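Local coordinates for protein PfEMP1 variant 1 of strain MC (Plasmodium falciparum, PDB 5LGD) that probably binds host cell-surface receptors, this chain being a helical DBL-family domain cut from a much longer parasite adhesion protein, at residues His16-Asp21 with Lys147-Glu152; Glu97-Thr102 with Ala106-Arg111. One frame throughout, in Å; residues are numbered along the deposited sequence. Where two conformers were deposited one is given.

Contact 1 of 2, residues His16-Asp21 with Lys147-Glu152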
# COMPACT_ATOMS: atom_id res chain seq x y z
N HIS B 16 4.90 33.59 1.11
CA HIS B 16 5.65 34.21 0.03
C HIS B 16 5.61 35.75 0.10
O HIS B 16 6.66 36.41 0.08
CB HIS B 16 5.08 33.71 -1.33
CG HIS B 16 5.63 34.47 -2.49
ND1 HIS B 16 4.96 35.56 -3.02
CD2 HIS B 16 6.77 34.29 -3.18
CE1 HIS B 16 5.71 35.99 -4.01
NE2 HIS B 16 6.80 35.25 -4.15
N ASP B 17 4.40 36.33 0.15
CA ASP B 17 4.20 37.78 0.22
C ASP B 17 4.80 38.41 1.50
O ASP B 17 5.30 39.53 1.43
CB ASP B 17 2.71 38.14 0.10
CG ASP B 17 2.04 37.72 -1.20
OD1 ASP B 17 2.74 37.18 -2.10
OD2 ASP B 17 0.83 37.90 -1.32
N MET B 18 4.79 37.69 2.65
CA MET B 18 5.40 38.30 3.83
C MET B 18 6.94 38.34 3.67
O MET B 18 7.56 39.38 3.97
CB MET B 18 4.87 37.71 5.16
CG MET B 18 5.70 36.62 5.76
SD MET B 18 7.02 37.32 6.77
CE MET B 18 7.70 35.87 7.37
N LEU B 19 7.54 37.28 3.09
CA LEU B 19 8.99 37.20 2.85
C LEU B 19 9.45 38.27 1.90
O LEU B 19 10.52 38.87 2.11
CB LEU B 19 9.37 35.80 2.34
CG LEU B 19 9.21 34.65 3.38
CD1 LEU B 19 9.52 33.30 2.76
CD2 LEU B 19 10.10 34.86 4.56
N ILE B 20 8.60 38.55 0.90
CA ILE B 20 8.80 39.55 -0.13
C ILE B 20 8.68 40.94 0.48
O ILE B 20 9.52 41.79 0.21
CB ILE B 20 7.89 39.28 -1.38
CG1 ILE B 20 8.36 38.02 -2.20
CG2 ILE B 20 7.80 40.47 -2.33
CD1 ILE B 20 9.80 37.84 -2.40
N ASP B 21 7.69 41.16 1.31
CA ASP B 21 7.49 42.43 2.02
C ASP B 21 8.67 42.71 2.94
O ASP B 21 9.20 43.82 2.95
CB ASP B 21 6.17 42.41 2.78
CG ASP B 21 4.90 42.47 1.95
OD1 ASP B 21 4.98 42.87 0.78
OD2 ASP B 21 3.82 42.18 2.50
N LYS B 147 10.50 32.68 14.00
CA LYS B 147 11.89 33.09 14.22
C LYS B 147 12.15 34.40 13.47
O LYS B 147 12.70 35.35 14.06
CB LYS B 147 12.87 32.01 13.71
CG LYS B 147 13.14 30.89 14.71
CD LYS B 147 14.59 30.93 15.23
CE LYS B 147 15.65 30.52 14.22
NZ LYS B 147 17.01 30.94 14.65
N LEU B 148 11.71 34.47 12.18
CA LEU B 148 11.83 35.66 11.34
C LEU B 148 11.05 36.84 11.87
O LEU B 148 11.62 37.92 11.99
CB LEU B 148 11.51 35.41 9.86
CG LEU B 148 11.75 36.62 8.97
CD1 LEU B 148 13.23 36.93 8.84
CD2 LEU B 148 11.13 36.45 7.65
N LEU B 149 9.76 36.63 12.24
CA LEU B 149 8.96 37.71 12.83
C LEU B 149 9.55 38.22 14.16
O LEU B 149 9.46 39.41 14.44
CB LEU B 149 7.47 37.36 12.95
CG LEU B 149 6.70 37.27 11.61
CD1 LEU B 149 5.28 36.74 11.84
CD2 LEU B 149 6.68 38.63 10.86
N GLN B 150 10.24 37.35 14.92
CA GLN B 150 10.93 37.72 16.17
C GLN B 150 12.13 38.61 15.81
O GLN B 150 12.32 39.68 16.41
CB GLN B 150 11.39 36.46 16.93
CG GLN B 150 10.42 36.01 18.02
CD GLN B 150 10.09 34.53 18.04
OE1 GLN B 150 10.95 33.65 17.90
NE2 GLN B 150 8.83 34.23 18.32
N HIS B 151 12.91 38.19 14.78
CA HIS B 151 14.07 38.93 14.27
C HIS B 151 13.64 40.33 13.79
O HIS B 151 14.34 41.31 14.05
CB HIS B 151 14.76 38.16 13.13
CG HIS B 151 15.80 38.96 12.41
ND1 HIS B 151 17.11 39.01 12.87
CD2 HIS B 151 15.68 39.75 11.32
CE1 HIS B 151 17.74 39.81 12.02
NE2 HIS B 151 16.93 40.27 11.08
N GLU B 152 12.49 40.40 13.11
CA GLU B 152 11.91 41.62 12.57
C GLU B 152 11.55 42.60 13.68
O GLU B 152 11.74 43.80 13.53
CB GLU B 152 10.70 41.31 11.66
CG GLU B 152 11.07 40.61 10.36
CD GLU B 152 11.98 41.39 9.42
OE1 GLU B 152 11.45 42.04 8.50
OE2 GLU B 152 13.23 41.26 9.53
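M18 reaches from helix 7-29 to L148 and L149 of helix 144-162, and its side chain does most of the bridging. CB points toward the other helix, and CB and CG cover the first part of the gap without meeting it. The chain bends at chi2 (85°), after which M18 SD comes 4.3 Å from L149 CD2. The last torsion is extended and carries M18 CE to L148 CD2 at 3.5 Å, slightly tight for two methyl groups. Reaching out from facing helices, M18 and L148 lie alongside each other and run opposite ways. A long, flexible thioether suits this place, bridging segment axes 12.2 Å apart. The two helices, inclined by 28°, face each other at this wide separation near the centre of the chain, in a DBL-family domain without strands, and the segments meet only through the ends of a few side chains. The branched leucine on the far side receives two neighbours: with L148 CG anti to the backbone N, L148 CD2 meets both M18 CE and L19 CD2, the latter at 3.6 Å. L19 starts out pointing away, but its branch CD2 swings back; L19 also packs on I99 and I112. Buried polar ends nearby are satisfied: E152 bonds R26 and S22, while H16 NE2 pairs with E108 and H16 ND1 donates almost straight to D17 OD1, 2.9 Å away in the ring plane.

Contact 2 of 2, residues Glu97-Thr102 with Ala106-Arg111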
# COMPACT_ATOMS: atom_id res chain seq x y z
N GLU B 97 12.28 25.43 -1.44
CA GLU B 97 11.86 24.55 -2.52
C GLU B 97 10.38 24.78 -2.93
O GLU B 97 10.07 24.82 -4.11
CB GLU B 97 11.93 23.11 -2.05
CG GLU B 97 13.10 22.31 -2.52
CD GLU B 97 12.91 20.91 -1.98
OE1 GLU B 97 13.87 20.37 -1.38
OE2 GLU B 97 11.77 20.39 -2.07
N ILE B 98 9.47 24.85 -1.94
CA ILE B 98 8.03 25.00 -2.18
C ILE B 98 7.76 26.36 -2.85
O ILE B 98 7.10 26.40 -3.88
CB ILE B 98 7.22 24.77 -0.88
CG1 ILE B 98 7.27 23.27 -0.49
CG2 ILE B 98 5.77 25.30 -0.98
CD1 ILE B 98 6.79 22.98 0.92
N ILE B 99 8.37 27.42 -2.33
CA ILE B 99 8.24 28.77 -2.92
C ILE B 99 8.68 28.78 -4.35
O ILE B 99 7.91 29.24 -5.18
CB ILE B 99 8.87 29.88 -2.08
CG1 ILE B 99 8.05 30.03 -0.77
CG2 ILE B 99 8.88 31.22 -2.85
CD1 ILE B 99 8.73 30.70 0.26
N GLN B 100 9.86 28.20 -4.66
CA GLN B 100 10.35 28.15 -6.03
C GLN B 100 9.47 27.34 -6.97
O GLN B 100 9.26 27.76 -8.09
CB GLN B 100 11.82 27.70 -6.14
CG GLN B 100 12.36 28.13 -7.49
CD GLN B 100 13.82 27.92 -7.70
OE1 GLN B 100 14.62 27.94 -6.76
NE2 GLN B 100 14.20 27.79 -8.96
N ASP B 101 8.98 26.18 -6.53
CA ASP B 101 8.09 25.31 -7.30
C ASP B 101 6.77 26.02 -7.65
O ASP B 101 6.22 25.82 -8.72
CB ASP B 101 7.77 24.04 -6.48
CG ASP B 101 8.88 23.00 -6.41
OD1 ASP B 101 9.96 23.24 -7.01
OD2 ASP B 101 8.67 21.96 -5.74
N THR B 102 6.28 26.87 -6.72
CA THR B 102 5.04 27.62 -6.86
C THR B 102 5.20 28.89 -7.70
O THR B 102 4.33 29.18 -8.51
CB THR B 102 4.48 27.90 -5.46
OG1 THR B 102 4.43 26.68 -4.72
CG2 THR B 102 3.10 28.54 -5.48
N ALA B 106 13.82 32.03 -9.26
CA ALA B 106 15.06 31.67 -8.55
C ALA B 106 15.73 32.84 -7.84
O ALA B 106 16.36 32.66 -6.79
CB ALA B 106 16.03 31.02 -9.53
N ASN B 107 15.61 34.04 -8.40
CA ASN B 107 16.22 35.23 -7.83
C ASN B 107 15.51 35.70 -6.61
O ASN B 107 16.13 36.21 -5.69
CB ASN B 107 16.32 36.33 -8.85
CG ASN B 107 17.31 37.37 -8.44
OD1 ASN B 107 18.51 37.13 -8.32
ND2 ASN B 107 16.81 38.50 -8.09
N GLU B 108 14.19 35.52 -6.61
CA GLU B 108 13.37 35.81 -5.47
C GLU B 108 13.85 34.85 -4.33
O GLU B 108 13.99 35.30 -3.19
CB GLU B 108 11.89 35.60 -5.86
CG GLU B 108 10.91 35.48 -4.74
CD GLU B 108 9.52 35.31 -5.28
OE1 GLU B 108 8.88 36.34 -5.59
OE2 GLU B 108 9.06 34.15 -5.40
N ILE B 109 14.22 33.59 -4.67
CA ILE B 109 14.72 32.61 -3.69
C ILE B 109 16.06 33.08 -3.14
O ILE B 109 16.23 33.11 -1.92
CB ILE B 109 14.75 31.16 -4.25
CG1 ILE B 109 13.34 30.68 -4.61
CG2 ILE B 109 15.49 30.17 -3.32
CD1 ILE B 109 12.36 30.54 -3.49
N LYS B 110 16.98 33.54 -4.02
CA LYS B 110 18.29 34.09 -3.62
C LYS B 110 18.14 35.18 -2.52
O LYS B 110 18.85 35.13 -1.52
CB LYS B 110 19.01 34.67 -4.84
CG LYS B 110 20.49 35.00 -4.64
CD LYS B 110 21.07 35.52 -5.95
CE LYS B 110 22.56 35.54 -5.94
NZ LYS B 110 23.09 35.87 -7.28
N ARG B 111 17.22 36.17 -2.75
CA ARG B 111 16.91 37.29 -1.86
C ARG B 111 16.37 36.79 -0.50
O ARG B 111 16.76 37.32 0.55
CB ARG B 111 15.89 38.28 -2.50
CG ARG B 111 16.27 38.90 -3.86
CD ARG B 111 15.60 40.24 -4.26
NE ARG B 111 14.23 40.47 -3.78
CZ ARG B 111 13.12 39.98 -4.33
NH1 ARG B 111 13.20 39.14 -5.35
NH2 ARG B 111 11.93 40.26 -3.82
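I99 is the first residue of helix 92-103 in this segment to meet helix 106-118. Its CB points toward the partner, and the methyl I99 CG2, held anti to the backbone N, touches I109 CD1 at 3.6 Å, the two side chains crossing at a slant. I99 CG2 also makes a van der Waals contact with E108 OE2 at 3.9 Å, while the other carboxylate oxygen, OE1, is hydrogen-bonded to H16 NE2; that bond may well favour the charged form of E108 in its buried place. Q100 comes next and lies across I109 at about a right angle. Q100 CB rests 3.7 Å from I109 CG1, and I109 CD1 also reaches the backbone N of Q100. Extended beyond CG, the glutamine carries its amide on to the start of the second helix: OE1 is near I109 CG1, whereas Q100 NE2 passes 3.8 Å from A106 CB. A glutamine suits the partly exposed side of the contact, its aliphatic stem covering the isoleucine and its polar end lying at the border. The small A106 offers its CB and CA to the amide at normal contact distance. At T102, OG1 donates to I98 O over 2.8 Å, from above the carbonyl plane, so that this oxygen accepts from both the hydroxyl and T102 N. The two segments form an antiparallel helical hairpin (154° between their directions) with a very short connection. Helix 7-29 runs across the hairpin, with W12 against I98 and I20 against E108 and R111, and E97 hydrogen-bonds a side chain of the other protein in the assembly.

From the N terminus, the chain first lays down helix 7-29, which supplies residues 16-21 of contact 1. It then runs through helices 45-70 and 82-90 before entering the hairpin of contact 2, where 97-102 and 106-111 close a turn of only a few residues. Beyond the unmodelled residues 123-140, helix 144-162 brings 147-152 back beside the first helix, closing a loop of more than a hundred residues within which contact 2 is nested. Contact 1 lies at the centre of the chain and contact 2 about 15 Å from it, centre to centre. Helix 7-29 joins them, facing helix 144-162 as well as the hairpin: L19 CD1 packs 3.7 Å from I99 CD1, and I20 CD1 lies 3.5 Å from E108 CG.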